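Local structure of endo-polygalacturonase (1BHE) at residues 10-15 with 62-67; 135-140 with 148-153; 253-258 with 263-268; 101-106 with 117-122; 183-188 with 202-207. The protein hydrolyses the alpha-1,4 links between galacturonate units of polygalacturonic acid, contributing to the maceration and soft-rotting of plant tissue. All coordinates share one frame; numbering follows the deposited sequence.

Followed from the N terminus, the five contacts stand in series: contact 1, contact 4, contact 2, contact 5 and contact 3, each closing before the next opens, so none nests in or crosses another. Contact 1 closes the longest loop, bringing the N-terminal segment onto an early strand. Contacts 4, 5 and 3 close shorter loops and tie faces of the parallel beta-helix together across its interior; contact 2 secures the short helix 136-144 to a neighbouring loop. Neighbours touch: Ile67 O probably accepts a hydrogen bond from Gly117 N between contacts 1 and 4, and Arg152 O one from Phe102 N between contacts 2 and 4.

Contact 1 of 5, residues 10-15 with 62-67; sequences KTPSSC and GVSLLI
Thr11 and Leu66 cross at about a right angle, methyl to methyl, with Thr11 CG2 3.7 Å from Leu66 CD1. The threonine reaches this position because CG2 stands anti to the backbone N, which leaves OG1 beside that nitrogen and off the leucine. Leu66 likewise carries CG anti to its backbone N (chi1 167°), and chi2 (58°) turns CD1 toward Thr11, while CD2 lies 4.3 Å from Pro12 O. One residue along, the pyrrolidine ring of Pro12 sets its CG 4.0 Å from Ser64 OG, a loose van der Waals approach in which the hydroxyl lies beside the ring carbon. Ser64 and Leu66 both point toward segment 10-15, whereas Leu65 between them points away from it, the alternation expected of an extended strand.

Tyr114, on strand 112-114, touches Thr11, Pro12, Ser64 and Leu66 alike and so completes this small cluster. The two segments are brought together by strand 41-45: Ala41 bonds through its backbone to Ser13 and Cys15, and Val42 to Ser64. Beyond the cluster, Cys15 is joined to Cys36 by a disulfide. Here an extended N-terminal segment lies against the outward side of an early strand in the right-handed parallel beta-helix of family 28 glycosyl hydrolases.

Contact 2 of 5, residues 135-140 with 148-153; sequences WELAAD and QNTPRL
Leu137, near the start of the short helix 136-144, packs against Gln148 and Thr150 of the segment that leads back into strand 154-157. Both segments belong to an excursion from the right-handed parallel beta-helix, and only seven residues, four of them the rest of the helix, separate them. The Leu137 side of the contact is apolar. Leu137 CB lies 4.1 Å from Gln148 CB, while further out the leucine slides past Thr150 in the opposite direction, its CD1 3.9 Å from Thr150 CG2. That methyl is available because the threonine holds OG1 between its backbone N and carbonyl carbon (chi1 60°), leaving CG2 anti to the carbonyl carbon.

Gln148 follows a less extended path. Its chain turns sharply at chi2 (-100°) and brings the amide alongside the helix, so that NE2 approaches Ala138 CB at 3.6 Å and Ala138 CA at 3.8 Å; these are packing contacts. The same side chain touches Asn200 and lies about 7 Å from that of Asp223, the predicted proton donor, so the contact sits near the active site.

In the next shell, Ala138 N hydrogen-bonds to Trp135 O at 3.2 Å. Thr150 OG1 accepts a hydrogen bond from Asn174 ND2, which fixes the rotation of the threonine. Asn149, pointing away from the helix, uses both ends of its amide: OD1 receives the backbone N-H groups of Gly96 and Gly98, and ND2 donates to Val91 O and Asp93 OD1.

Contact 3 of 5, residues 253-258 with 263-268; sequences MSIGSE and YNVTVD
Met253 and Ile255 project from one strand toward Val267 and Val265 of another, and the four side chains meet as two staggered pairs. In the first pair it is the shaft of the methionine that does the touching: CG lies 4.3 Å from Val267 CG2. With CG anti to its backbone N (chi1 168°), Met253 reaches out toward the valine, and a bend at chi2 (58°) then turns SD and CE along the interior, so that the valine methyl meets the flank of the chain.

The second pair engages differently. Ile255 is extended beyond CB (chi2 166°) and presents the end of its longer branch, with CD1 4.5 Å from Val265 CG2. Both valines hold CG1 anti to the backbone N, and in each it is the other methyl, CG2, that turns to the partner strand. Both are ordinary, rather long van der Waals contacts.

The strands run in opposite directions, yet they are not neighbours in a sheet: CA of Ile255 is 9.5 Å from CA of Val265, a spacing spanned by side chains alone. They are two faces of the right-handed parallel beta-helix looking at each other across its interior. Between them the chain turns a corner at Ser257, which follows a cis peptide bond from Gly256. Ile228, from the preceding turn, touches Met253, Ile255 and Val265, and Ile242 touches both Met253 and Val267. On the alternate residue, Ser254 OG hydrogen-bonds to Asp224 OD1 and to Arg280 NE.

Contact 4 of 5, residues 101-106 with 117-122; sequences AFITAV and GTIDGQ
The Phe102 ring turns one edge to Ile119, whose CG2 methyl lies near the ring plane and sits evenly between two carbons, 3.8 Å from both Phe102 CD2 and Phe102 CE2. Asp120 O approaches the same corner obliquely, while Leu73, Ala75, Phe82 and Leu153 pack round the ring from elsewhere in the chain. Asp120 directs its CB away from segment 101-106. Its carboxylate OD1 accepts a hydrogen bond from Gln122 N at 2.9 Å, the donor standing 50° out of the carboxylate plane; this closes an Asx turn where strand 118-120 ends, and OD2 forms a salt bridge with Arg74.

Ile119 divides its two branches between neighbouring residues. While CG2 meets the phenyl edge, CD1 lies 3.8 Å from Ile103 CD1. At chi1 -61° CG1 lies anti to the carbonyl carbon and CG2 anti to the backbone N, which aims CG2 at the phenyl edge and the longer branch at Ile103.

These side chains belong to the buried interior of the right-handed parallel beta-helix, where strands 103-106 and 118-120 come from different faces. Leu65 adds to Ile103 and Ile67 to Ile119 from the preceding turn, and Leu169 packs on Ile119 from the following one.

Contact 5 of 5, residues 183-188 with 202-207; sequences DGFTAW and DGIDPM
Strand 183-188 and strand 204-207, which follows the loop residues Asp202 and Gly203, run in opposite directions, with Phe185 opposite Pro206 (CA to CA 8.6 Å) and Ala187 opposite Ile204 (CA to CA 8.8 Å). At this separation only side chains span the gap. Gly184, second in its strand, has a positive phi (101°); from Phe185 onward the chain follows an ordinary beta path.

Ile204 carries the contact by itself, reaching two residues of the opposing strand. Its CG2, anti to the backbone N, lies 3.8 Å from Phe185 CE2 and meets the ring at a slant. The longer branch runs on to place CD1 3.8 Å from Ala187 CB, methyl to methyl.

Such residues fill the interior of a right-handed parallel beta-helix, in which strand 183-193 and strand 204-207 line different faces and each bonds to strands of adjacent turns. Val177 touches Phe185 and Ile204 alike, and the Phe179 ring meets that of Phe185 with planes at about 30°. Over one face of the Phe185 ring, 4.1 Å above its plane and displaced toward the rim, stands Ala187 N. Asp205 points away from this core, and Asp202, just before the strand, touches Asp223, the predicted proton donor.

Contact 1 of 5, residues 10-15 with 62-67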
# COMPACT_ATOMS: atom_id res chain seq x y z
N LYS A 10 12.30 16.99 2.87
CA LYS A 10 12.44 18.33 2.32
C LYS A 10 12.31 18.20 0.80
O LYS A 10 12.89 17.26 0.25
CB LYS A 10 13.78 18.96 2.68
CG LYS A 10 13.97 19.23 4.17
CD LYS A 10 15.00 20.33 4.39
CE LYS A 10 15.52 20.30 5.82
NZ LYS A 10 14.43 20.64 6.78
N THR A 11 11.53 19.05 0.15
CA THR A 11 11.41 18.87 -1.30
C THR A 11 12.64 19.36 -2.05
O THR A 11 13.14 20.45 -1.79
CB THR A 11 10.20 19.62 -1.84
OG1 THR A 11 9.09 19.37 -0.95
CG2 THR A 11 9.80 19.25 -3.26
N PRO A 12 13.11 18.56 -3.00
CA PRO A 12 14.25 18.91 -3.82
C PRO A 12 13.99 20.12 -4.71
O PRO A 12 12.85 20.43 -5.06
CB PRO A 12 14.50 17.69 -4.69
CG PRO A 12 13.70 16.58 -4.10
CD PRO A 12 12.56 17.23 -3.35
N SER A 13 15.07 20.78 -5.09
CA SER A 13 14.98 21.91 -6.02
C SER A 13 14.75 21.30 -7.40
O SER A 13 15.09 20.13 -7.62
CB SER A 13 16.23 22.77 -5.98
OG SER A 13 17.28 22.16 -6.71
N SER A 14 14.14 22.03 -8.32
CA SER A 14 13.84 21.48 -9.64
C SER A 14 15.03 21.54 -10.58
O SER A 14 15.79 22.53 -10.57
CB SER A 14 12.66 22.25 -10.26
OG SER A 14 13.07 23.60 -10.45
N CYS A 15 15.18 20.53 -11.42
CA CYS A 15 16.22 20.53 -12.44
C CYS A 15 15.67 21.15 -13.73
O CYS A 15 16.36 21.83 -14.49
CB CYS A 15 16.72 19.13 -12.78
SG CYS A 15 15.44 17.94 -13.28
N GLY A 62 18.41 8.66 -7.84
CA GLY A 62 18.81 9.99 -7.40
C GLY A 62 17.96 11.12 -7.95
O GLY A 62 18.19 12.29 -7.64
N VAL A 63 17.00 10.82 -8.81
CA VAL A 63 16.11 11.77 -9.44
C VAL A 63 14.71 11.67 -8.84
O VAL A 63 14.26 10.60 -8.41
CB VAL A 63 16.07 11.53 -10.97
CG1 VAL A 63 15.09 12.43 -11.69
CG2 VAL A 63 17.47 11.68 -11.56
N SER A 64 14.00 12.80 -8.79
CA SER A 64 12.67 12.83 -8.20
C SER A 64 11.65 13.49 -9.13
O SER A 64 11.99 14.10 -10.14
CB SER A 64 12.70 13.61 -6.88
OG SER A 64 13.52 12.98 -5.90
N LEU A 65 10.38 13.37 -8.75
CA LEU A 65 9.28 13.99 -9.45
C LEU A 65 8.61 14.96 -8.46
O LEU A 65 8.39 14.59 -7.30
CB LEU A 65 8.21 13.01 -9.91
CG LEU A 65 8.01 12.70 -11.37
CD1 LEU A 65 6.70 11.91 -11.56
CD2 LEU A 65 8.01 13.92 -12.27
N LEU A 66 8.31 16.15 -8.93
CA LEU A 66 7.66 17.18 -8.13
C LEU A 66 6.41 17.66 -8.86
O LEU A 66 6.51 18.06 -10.02
CB LEU A 66 8.63 18.34 -7.90
CG LEU A 66 8.03 19.63 -7.34
CD1 LEU A 66 7.35 19.37 -6.00
CD2 LEU A 66 9.12 20.70 -7.18
N ILE A 67 5.25 17.54 -8.24
CA ILE A 67 3.98 17.91 -8.88
C ILE A 67 3.37 19.09 -8.14
O ILE A 67 3.13 19.01 -6.94
CB ILE A 67 2.98 16.74 -8.88
CG1 ILE A 67 3.65 15.43 -9.31
CG2 ILE A 67 1.78 17.03 -9.78
CD1 ILE A 67 2.80 14.19 -9.11

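Contact 2 of 5, residues 135-140 with 148-153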
# COMPACT_ATOMS: atom_id res chain seq x y z
N TRP A 135 -11.42 -1.04 -12.81
CA TRP A 135 -12.09 -1.67 -11.66
C TRP A 135 -13.16 -2.66 -12.06
O TRP A 135 -13.38 -3.65 -11.34
CB TRP A 135 -12.64 -0.61 -10.70
CG TRP A 135 -11.58 0.23 -10.06
CD1 TRP A 135 -10.29 -0.13 -9.74
CD2 TRP A 135 -11.74 1.57 -9.60
NE1 TRP A 135 -9.65 0.93 -9.16
CE2 TRP A 135 -10.51 1.99 -9.06
CE3 TRP A 135 -12.81 2.48 -9.65
CZ2 TRP A 135 -10.32 3.27 -8.55
CZ3 TRP A 135 -12.62 3.75 -9.14
CH2 TRP A 135 -11.38 4.14 -8.60
N GLU A 136 -13.80 -2.48 -13.20
CA GLU A 136 -14.82 -3.42 -13.68
C GLU A 136 -14.27 -4.80 -13.99
O GLU A 136 -15.03 -5.77 -14.01
CB GLU A 136 -15.52 -2.83 -14.91
CG GLU A 136 -16.63 -1.87 -14.51
CD GLU A 136 -17.21 -1.05 -15.63
OE1 GLU A 136 -16.56 -0.85 -16.67
OE2 GLU A 136 -18.36 -0.57 -15.45
N LEU A 137 -12.96 -4.95 -14.20
CA LEU A 137 -12.34 -6.24 -14.42
C LEU A 137 -12.29 -7.13 -13.18
O LEU A 137 -12.16 -8.35 -13.31
CB LEU A 137 -10.92 -6.06 -14.97
CG LEU A 137 -10.76 -5.34 -16.31
CD1 LEU A 137 -9.35 -4.80 -16.47
CD2 LEU A 137 -11.10 -6.26 -17.48
N ALA A 138 -12.38 -6.59 -11.98
CA ALA A 138 -12.33 -7.36 -10.75
C ALA A 138 -13.53 -8.29 -10.59
O ALA A 138 -13.35 -9.47 -10.28
CB ALA A 138 -12.24 -6.44 -9.54
N ALA A 139 -14.74 -7.78 -10.81
CA ALA A 139 -15.93 -8.62 -10.71
C ALA A 139 -15.72 -9.87 -11.55
O ALA A 139 -15.79 -10.99 -11.06
CB ALA A 139 -17.18 -7.88 -11.16
N ASP A 140 -15.40 -9.66 -12.83
CA ASP A 140 -15.10 -10.74 -13.75
C ASP A 140 -14.03 -11.66 -13.20
O ASP A 140 -14.22 -12.88 -13.15
CB ASP A 140 -14.65 -10.15 -15.10
CG ASP A 140 -14.74 -11.18 -16.21
OD1 ASP A 140 -15.86 -11.39 -16.73
OD2 ASP A 140 -13.70 -11.78 -16.55
N GLN A 148 -6.86 -10.35 -12.68
CA GLN A 148 -6.97 -9.20 -13.58
C GLN A 148 -5.57 -8.61 -13.79
O GLN A 148 -4.70 -8.72 -12.92
CB GLN A 148 -7.92 -8.13 -13.06
CG GLN A 148 -7.44 -7.35 -11.85
CD GLN A 148 -8.05 -7.86 -10.56
OE1 GLN A 148 -7.95 -9.06 -10.29
NE2 GLN A 148 -8.67 -6.99 -9.77
N ASN A 149 -5.37 -8.02 -14.95
CA ASN A 149 -4.11 -7.37 -15.28
C ASN A 149 -4.39 -5.88 -15.32
O ASN A 149 -5.02 -5.40 -16.26
CB ASN A 149 -3.51 -7.87 -16.59
CG ASN A 149 -3.17 -9.35 -16.52
OD1 ASN A 149 -2.04 -9.71 -16.20
ND2 ASN A 149 -4.17 -10.18 -16.80
N THR A 150 -4.00 -5.14 -14.29
CA THR A 150 -4.22 -3.71 -14.20
C THR A 150 -2.96 -3.05 -13.61
O THR A 150 -2.29 -3.66 -12.77
CB THR A 150 -5.41 -3.32 -13.30
OG1 THR A 150 -5.14 -3.80 -11.96
CG2 THR A 150 -6.76 -3.86 -13.73
N PRO A 151 -2.65 -1.83 -14.00
CA PRO A 151 -1.47 -1.13 -13.52
C PRO A 151 -1.50 -0.63 -12.09
O PRO A 151 -2.46 -0.02 -11.62
CB PRO A 151 -1.33 0.06 -14.46
CG PRO A 151 -2.53 0.12 -15.32
CD PRO A 151 -3.40 -1.05 -15.01
N ARG A 152 -0.41 -0.86 -11.36
CA ARG A 152 -0.17 -0.23 -10.06
C ARG A 152 0.25 1.22 -10.28
O ARG A 152 0.79 1.52 -11.35
CB ARG A 152 0.94 -0.95 -9.30
CG ARG A 152 0.49 -2.33 -8.80
CD ARG A 152 1.66 -3.10 -8.21
NE ARG A 152 1.20 -4.35 -7.58
CZ ARG A 152 2.02 -5.32 -7.19
NH1 ARG A 152 3.33 -5.22 -7.34
NH2 ARG A 152 1.49 -6.42 -6.64
N LEU A 153 -0.00 2.11 -9.32
CA LEU A 153 0.38 3.50 -9.49
C LEU A 153 1.89 3.70 -9.35
O LEU A 153 2.55 4.28 -10.20
CB LEU A 153 -0.30 4.41 -8.49
CG LEU A 153 -1.63 5.09 -8.77
CD1 LEU A 153 -1.81 6.24 -7.77
CD2 LEU A 153 -1.80 5.60 -10.19

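Contact 3 of 5, residues 253-258 with 263-268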
# COMPACT_ATOMS: atom_id res chain seq x y z
N MET A 253 -5.19 -1.99 8.74
CA MET A 253 -3.76 -1.87 9.02
C MET A 253 -3.30 -3.32 9.17
O MET A 253 -3.38 -3.90 10.26
CB MET A 253 -3.53 -1.04 10.28
CG MET A 253 -2.11 -1.07 10.85
SD MET A 253 -0.88 -0.49 9.66
CE MET A 253 0.02 -2.01 9.34
N SER A 254 -2.99 -3.95 8.04
CA SER A 254 -2.72 -5.37 8.00
C SER A 254 -1.29 -5.84 7.78
O SER A 254 -0.41 -5.19 7.24
CB SER A 254 -3.58 -5.99 6.87
OG SER A 254 -4.95 -5.66 7.02
N ILE A 255 -1.08 -7.09 8.21
CA ILE A 255 0.13 -7.86 8.02
C ILE A 255 -0.31 -9.17 7.35
O ILE A 255 -1.21 -9.82 7.90
CB ILE A 255 0.91 -8.15 9.30
CG1 ILE A 255 1.55 -6.88 9.87
CG2 ILE A 255 1.98 -9.21 9.10
CD1 ILE A 255 2.03 -7.03 11.30
N GLY A 256 0.25 -9.52 6.20
CA GLY A 256 -0.15 -10.75 5.52
C GLY A 256 -0.84 -10.42 4.20
O GLY A 256 -0.91 -9.25 3.83
N SER A 257 -1.29 -11.44 3.49
CA SER A 257 -1.26 -12.82 3.91
C SER A 257 0.09 -13.51 3.83
O SER A 257 0.34 -14.54 4.47
CB SER A 257 -2.29 -13.61 3.07
OG SER A 257 -3.59 -13.18 3.46
N GLU A 258 1.00 -12.94 3.05
CA GLU A 258 2.35 -13.51 2.96
C GLU A 258 3.07 -13.09 4.23
O GLU A 258 3.35 -11.90 4.44
CB GLU A 258 3.02 -13.06 1.67
CG GLU A 258 2.24 -13.49 0.43
CD GLU A 258 1.18 -12.50 0.01
OE1 GLU A 258 0.91 -11.50 0.71
OE2 GLU A 258 0.57 -12.69 -1.06
N TYR A 263 9.15 -8.78 11.05
CA TYR A 263 9.68 -8.45 12.36
C TYR A 263 9.72 -6.97 12.72
O TYR A 263 9.98 -6.12 11.88
CB TYR A 263 11.17 -8.90 12.43
CG TYR A 263 11.43 -10.35 12.11
CD1 TYR A 263 11.62 -10.77 10.80
CD2 TYR A 263 11.47 -11.31 13.12
CE1 TYR A 263 11.83 -12.11 10.50
CE2 TYR A 263 11.69 -12.64 12.83
CZ TYR A 263 11.86 -13.03 11.52
OH TYR A 263 12.07 -14.35 11.21
N ASN A 264 9.55 -6.68 14.00
CA ASN A 264 9.68 -5.35 14.57
C ASN A 264 8.85 -4.27 13.91
O ASN A 264 9.33 -3.30 13.32
CB ASN A 264 11.18 -4.98 14.55
CG ASN A 264 11.52 -3.73 15.32
OD1 ASN A 264 10.86 -3.35 16.29
ND2 ASN A 264 12.58 -3.04 14.88
N VAL A 265 7.54 -4.43 14.04
CA VAL A 265 6.55 -3.51 13.50
C VAL A 265 5.93 -2.69 14.63
O VAL A 265 5.37 -3.26 15.56
CB VAL A 265 5.45 -4.26 12.74
CG1 VAL A 265 4.43 -3.30 12.15
CG2 VAL A 265 6.05 -5.13 11.64
N THR A 266 6.05 -1.37 14.54
CA THR A 266 5.55 -0.46 15.55
C THR A 266 4.46 0.45 15.00
O THR A 266 4.70 1.26 14.10
CB THR A 266 6.69 0.42 16.11
OG1 THR A 266 7.72 -0.40 16.69
CG2 THR A 266 6.19 1.39 17.17
N VAL A 267 3.25 0.31 15.53
CA VAL A 267 2.11 1.12 15.14
C VAL A 267 1.69 1.99 16.33
O VAL A 267 1.32 1.42 17.37
CB VAL A 267 0.89 0.28 14.70
CG1 VAL A 267 -0.25 1.19 14.26
CG2 VAL A 267 1.24 -0.69 13.59
N ASP A 268 1.71 3.30 16.18
CA ASP A 268 1.32 4.21 17.26
C ASP A 268 0.56 5.42 16.72
O ASP A 268 0.92 5.99 15.69
CB ASP A 268 2.54 4.69 18.06
CG ASP A 268 2.13 5.57 19.23
OD1 ASP A 268 1.40 5.10 20.12
OD2 ASP A 268 2.54 6.75 19.26

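Contact 4 of 5, residues 101-106 with 117-122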
# COMPACT_ATOMS: atom_id res chain seq x y z
N ALA A 101 3.66 -0.59 -14.18
CA ALA A 101 3.05 0.39 -13.27
C ALA A 101 3.10 1.77 -13.93
O ALA A 101 3.77 1.93 -14.95
CB ALA A 101 3.78 0.42 -11.94
N PHE A 102 2.41 2.73 -13.34
CA PHE A 102 2.45 4.09 -13.88
C PHE A 102 3.83 4.70 -13.69
O PHE A 102 4.44 5.24 -14.62
CB PHE A 102 1.37 4.95 -13.25
CG PHE A 102 1.15 6.31 -13.86
CD1 PHE A 102 1.54 6.61 -15.15
CD2 PHE A 102 0.51 7.29 -13.10
CE1 PHE A 102 1.32 7.86 -15.69
CE2 PHE A 102 0.29 8.54 -13.64
CZ PHE A 102 0.70 8.83 -14.93
N ILE A 103 4.35 4.64 -12.47
CA ILE A 103 5.68 5.16 -12.15
C ILE A 103 6.51 4.02 -11.54
O ILE A 103 6.06 3.45 -10.54
CB ILE A 103 5.66 6.35 -11.20
CG1 ILE A 103 4.86 7.54 -11.78
CG2 ILE A 103 7.08 6.81 -10.86
CD1 ILE A 103 4.53 8.55 -10.70
N THR A 104 7.62 3.68 -12.17
CA THR A 104 8.45 2.59 -11.66
C THR A 104 9.87 3.07 -11.34
O THR A 104 10.50 3.76 -12.13
CB THR A 104 8.54 1.43 -12.68
OG1 THR A 104 7.24 1.04 -13.12
CG2 THR A 104 9.21 0.21 -12.05
N ALA A 105 10.37 2.71 -10.16
CA ALA A 105 11.70 3.08 -9.71
C ALA A 105 12.46 1.78 -9.42
O ALA A 105 12.11 1.07 -8.48
CB ALA A 105 11.60 3.93 -8.45
N VAL A 106 13.41 1.43 -10.27
CA VAL A 106 14.18 0.20 -10.14
C VAL A 106 15.61 0.47 -9.73
O VAL A 106 16.30 1.27 -10.37
CB VAL A 106 14.20 -0.56 -11.50
CG1 VAL A 106 15.12 -1.78 -11.41
CG2 VAL A 106 12.80 -0.97 -11.90
N GLY A 117 0.71 18.25 -5.57
CA GLY A 117 -0.13 17.86 -6.69
C GLY A 117 -0.67 16.45 -6.47
O GLY A 117 -0.51 15.83 -5.42
N THR A 118 -1.36 15.95 -7.49
CA THR A 118 -2.02 14.66 -7.49
C THR A 118 -1.56 13.73 -8.60
O THR A 118 -1.25 14.14 -9.71
CB THR A 118 -3.54 14.94 -7.72
OG1 THR A 118 -4.02 15.76 -6.64
CG2 THR A 118 -4.35 13.66 -7.78
N ILE A 119 -1.56 12.44 -8.29
CA ILE A 119 -1.32 11.37 -9.25
C ILE A 119 -2.67 10.62 -9.34
O ILE A 119 -3.16 10.14 -8.31
CB ILE A 119 -0.19 10.41 -8.88
CG1 ILE A 119 1.12 11.19 -8.78
CG2 ILE A 119 -0.09 9.29 -9.91
CD1 ILE A 119 2.31 10.40 -8.27
N ASP A 120 -3.28 10.63 -10.51
CA ASP A 120 -4.59 10.02 -10.72
C ASP A 120 -4.50 8.83 -11.66
O ASP A 120 -4.12 8.97 -12.82
CB ASP A 120 -5.53 11.08 -11.30
CG ASP A 120 -6.91 10.61 -11.68
OD1 ASP A 120 -7.32 9.48 -11.35
OD2 ASP A 120 -7.63 11.41 -12.33
N GLY A 121 -4.90 7.66 -11.16
CA GLY A 121 -4.83 6.44 -11.95
C GLY A 121 -6.01 6.21 -12.88
O GLY A 121 -5.97 5.29 -13.71
N GLN A 122 -7.10 6.95 -12.75
CA GLN A 122 -8.29 6.75 -13.57
C GLN A 122 -8.76 5.30 -13.50
O GLN A 122 -9.13 4.70 -14.52
CB GLN A 122 -8.01 7.11 -15.03
CG GLN A 122 -7.59 8.54 -15.30
CD GLN A 122 -8.05 9.03 -16.66
OE1 GLN A 122 -9.15 9.58 -16.77
NE2 GLN A 122 -7.25 8.81 -17.70

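Contact 5 of 5, residues 183-188 with 202-207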
# COMPACT_ATOMS: atom_id res chain seq x y z
N ASP A 183 15.29 -1.23 1.00
CA ASP A 183 15.67 -0.80 2.34
C ASP A 183 15.58 0.72 2.47
O ASP A 183 16.38 1.43 1.88
CB ASP A 183 17.10 -1.28 2.58
CG ASP A 183 17.69 -0.97 3.93
OD1 ASP A 183 17.21 -0.09 4.67
OD2 ASP A 183 18.71 -1.63 4.27
N GLY A 184 14.62 1.19 3.25
CA GLY A 184 14.51 2.64 3.45
C GLY A 184 13.41 3.22 2.58
O GLY A 184 13.60 3.46 1.39
N PHE A 185 12.23 3.41 3.17
CA PHE A 185 11.10 4.00 2.47
C PHE A 185 10.35 4.86 3.48
O PHE A 185 10.00 4.37 4.55
CB PHE A 185 10.15 2.95 1.88
CG PHE A 185 8.86 3.49 1.36
CD1 PHE A 185 8.80 4.13 0.12
CD2 PHE A 185 7.69 3.38 2.09
CE1 PHE A 185 7.61 4.63 -0.37
CE2 PHE A 185 6.50 3.88 1.60
CZ PHE A 185 6.44 4.50 0.37
N THR A 186 10.14 6.12 3.12
CA THR A 186 9.42 7.04 3.99
C THR A 186 8.24 7.65 3.21
O THR A 186 8.47 8.30 2.19
CB THR A 186 10.33 8.17 4.49
OG1 THR A 186 11.34 7.63 5.35
CG2 THR A 186 9.56 9.23 5.28
N ALA A 187 7.03 7.43 3.71
CA ALA A 187 5.84 8.06 3.16
C ALA A 187 5.36 9.02 4.27
O ALA A 187 5.16 8.59 5.40
CB ALA A 187 4.76 7.07 2.79
N TRP A 188 5.31 10.31 3.97
CA TRP A 188 4.97 11.32 4.98
C TRP A 188 4.03 12.34 4.37
O TRP A 188 4.26 12.80 3.25
CB TRP A 188 6.27 11.97 5.43
CG TRP A 188 6.22 12.90 6.60
CD1 TRP A 188 5.43 14.00 6.77
CD2 TRP A 188 7.03 12.80 7.78
NE1 TRP A 188 5.70 14.59 7.98
CE2 TRP A 188 6.68 13.87 8.62
CE3 TRP A 188 8.03 11.92 8.20
CZ2 TRP A 188 7.28 14.08 9.86
CZ3 TRP A 188 8.63 12.12 9.43
CH2 TRP A 188 8.25 13.20 10.25
N ASP A 202 -4.87 -1.88 -2.62
CA ASP A 202 -4.08 -1.67 -1.41
C ASP A 202 -3.41 -0.30 -1.47
O ASP A 202 -2.99 0.12 -2.56
CB ASP A 202 -3.00 -2.74 -1.22
CG ASP A 202 -3.51 -4.12 -0.89
OD1 ASP A 202 -4.73 -4.37 -0.92
OD2 ASP A 202 -2.67 -5.00 -0.59
N GLY A 203 -3.30 0.34 -0.32
CA GLY A 203 -2.70 1.67 -0.25
C GLY A 203 -1.19 1.64 -0.36
O GLY A 203 -0.63 2.05 -1.37
N ILE A 204 -0.51 1.25 0.72
CA ILE A 204 0.94 1.18 0.76
C ILE A 204 1.38 -0.19 1.28
O ILE A 204 1.10 -0.51 2.44
CB ILE A 204 1.60 2.25 1.65
CG1 ILE A 204 1.22 3.67 1.21
CG2 ILE A 204 3.11 2.07 1.60
CD1 ILE A 204 1.76 4.76 2.11
N ASP A 205 2.10 -0.95 0.47
CA ASP A 205 2.53 -2.29 0.82
C ASP A 205 4.04 -2.54 0.69
O ASP A 205 4.54 -2.83 -0.39
CB ASP A 205 1.89 -3.35 -0.07
CG ASP A 205 0.40 -3.54 -0.06
OD1 ASP A 205 -0.35 -2.84 0.64
OD2 ASP A 205 -0.09 -4.45 -0.79
N PRO A 206 4.74 -2.57 1.82
CA PRO A 206 6.12 -3.01 1.87
C PRO A 206 6.15 -4.52 1.63
O PRO A 206 5.35 -5.24 2.25
CB PRO A 206 6.59 -2.63 3.27
CG PRO A 206 5.50 -1.80 3.86
CD PRO A 206 4.22 -2.26 3.17
N MET A 207 6.98 -5.01 0.73
CA MET A 207 7.08 -6.41 0.37
C MET A 207 8.52 -6.91 0.46
O MET A 207 9.36 -6.50 -0.34
CB MET A 207 6.59 -6.63 -1.08
CG MET A 207 5.11 -6.40 -1.30
SD MET A 207 4.62 -6.69 -3.02
CE MET A 207 2.87 -6.30 -2.88